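Local atomic coordinates of lantibiotic dehydratase (Microbispora corallina, PDB entry 5EHK), a protein that probably uses glutamyl-tRNA to dehydrate serine and threonine residues of the precursor peptide during biosynthesis of the lantibiotic NAI-107. Residues L728-D733 against E758-Q763. Residues are numbered along the deposited sequence; the frame is centred on the assembly and turned at random.
Sequences LAVSMD and ELIAQQ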
# COMPACT_ATOMS: atom_id res chain seq x y z
N LEU A 728 27.69 18.76 -16.88
CA LEU A 728 27.92 18.33 -15.52
C LEU A 728 27.33 16.92 -15.44
O LEU A 728 26.15 16.71 -15.75
CB LEU A 728 27.19 19.26 -14.56
CG LEU A 728 27.53 19.22 -13.06
CD1 LEU A 728 29.01 19.52 -12.81
CD2 LEU A 728 26.64 20.19 -12.30
N ALA A 729 28.18 15.95 -15.07
CA ALA A 729 27.73 14.57 -14.86
C ALA A 729 27.34 14.39 -13.40
O ALA A 729 28.20 14.45 -12.51
CB ALA A 729 28.81 13.58 -15.27
N VAL A 730 26.05 14.21 -13.15
CA VAL A 730 25.51 14.21 -11.79
C VAL A 730 24.99 12.85 -11.32
O VAL A 730 24.19 12.21 -11.99
CB VAL A 730 24.36 15.24 -11.64
CG1 VAL A 730 23.82 15.25 -10.21
CG2 VAL A 730 24.83 16.64 -12.03
N SER A 731 25.45 12.43 -10.15
CA SER A 731 24.77 11.37 -9.40
C SER A 731 24.60 11.80 -7.95
O SER A 731 24.68 12.99 -7.63
CB SER A 731 25.54 10.06 -9.48
OG SER A 731 25.95 9.66 -8.18
N MET A 732 24.37 10.84 -7.06
CA MET A 732 24.26 11.17 -5.64
C MET A 732 25.64 11.53 -5.13
O MET A 732 25.80 12.48 -4.36
CB MET A 732 23.69 9.99 -4.86
CG MET A 732 23.58 10.24 -3.35
SD MET A 732 23.06 8.77 -2.43
CE MET A 732 24.43 7.66 -2.78
N ASP A 733 26.64 10.78 -5.57
CA ASP A 733 28.01 10.94 -5.08
C ASP A 733 28.91 11.92 -5.85
O ASP A 733 29.89 12.43 -5.29
CB ASP A 733 28.69 9.58 -4.92
CG ASP A 733 28.34 8.90 -3.60
OD1 ASP A 733 28.52 9.54 -2.54
OD2 ASP A 733 27.86 7.74 -3.63
N GLU A 758 22.67 5.23 -13.31
CA GLU A 758 21.58 6.20 -13.33
C GLU A 758 22.10 7.64 -13.49
O GLU A 758 21.41 8.60 -13.18
CB GLU A 758 20.70 6.06 -12.08
CG GLU A 758 21.34 6.58 -10.79
CD GLU A 758 22.58 5.81 -10.37
OE1 GLU A 758 22.88 4.74 -10.97
OE2 GLU A 758 23.28 6.28 -9.44
N LEU A 759 23.32 7.77 -14.02
CA LEU A 759 23.98 9.07 -14.18
C LEU A 759 23.22 9.96 -15.15
O LEU A 759 22.56 9.48 -16.07
CB LEU A 759 25.42 8.87 -14.67
CG LEU A 759 26.45 9.99 -14.84
CD1 LEU A 759 26.69 10.77 -13.58
CD2 LEU A 759 27.77 9.39 -15.34
N ILE A 760 23.29 11.27 -14.93
CA ILE A 760 22.66 12.21 -15.84
C ILE A 760 23.65 13.29 -16.28
O ILE A 760 24.79 13.33 -15.83
CB ILE A 760 21.45 12.88 -15.21
CG1 ILE A 760 21.88 13.67 -13.98
CG2 ILE A 760 20.41 11.85 -14.90
CD1 ILE A 760 20.81 14.57 -13.43
N ALA A 761 23.20 14.15 -17.20
CA ALA A 761 24.02 15.25 -17.67
C ALA A 761 23.28 16.56 -17.50
O ALA A 761 22.17 16.72 -18.01
CB ALA A 761 24.40 15.04 -19.10
N GLN A 762 23.91 17.51 -16.80
CA GLN A 762 23.33 18.84 -16.68
C GLN A 762 24.09 19.86 -17.54
O GLN A 762 25.33 19.83 -17.66
CB GLN A 762 23.34 19.30 -15.23
CG GLN A 762 22.06 19.00 -14.45
CD GLN A 762 22.17 19.42 -12.98
OE1 GLN A 762 22.93 20.33 -12.62
NE2 GLN A 762 21.44 18.71 -12.12
N GLN A 763 23.32 20.75 -18.15
CA GLN A 763 23.90 21.91 -18.78
C GLN A 763 24.50 22.79 -17.70
O GLN A 763 23.84 23.10 -16.71
CB GLN A 763 22.87 22.68 -19.60
CG GLN A 763 23.49 23.84 -20.36
CD GLN A 763 22.55 24.46 -21.37
OE1 GLN A 763 21.34 24.60 -21.13
NE2 GLN A 763 23.11 24.87 -22.52
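Leu728 and Val730 pair antiparallel with Gln762 and Ile760 through four backbone hydrogen bonds; the axes of 728-730 and 760-763 approach to 4.6 Å, their directions 141° from each other. The Leu728–Gln762 pair is joined by nearly straight bonds, Leu728 N to Gln762 O at 2.7 Å and Gln762 N to Leu728 O. Those of the Val730–Ile760 pair are longer, with Val730 N 3.1 Å from Ile760 O. Leu728, Val730, Ile760 and Gln762 share one face. There Leu728 runs alongside Gln762, and Val730 CG2 meets the amide end of that glutamine, 4.0 Å from CD. Ile760 CG1, set between its backbone N and carbonyl carbon (chi1 61°), packs 3.8 Å from Val730 CB. On the face of Ala729 and Ala761, a non-hydrogen-bonded pair, CD1 of Leu759, from the loop just before the strand, reaches within 3.9 Å of Ala729 CB. Beyond the strand, Ser731 OG accepts from Asp733 N in an ST turn leading to strand 735–739. Strand 726–730 lies between 735–739 and 760–763, and the latter pairs in turn with 685–693. Main-chain bonding therefore sets the register, while a glutamine amide joins the apolar packing on the Leu728 and Val730 face and Ala729 meets Leu759 on the other.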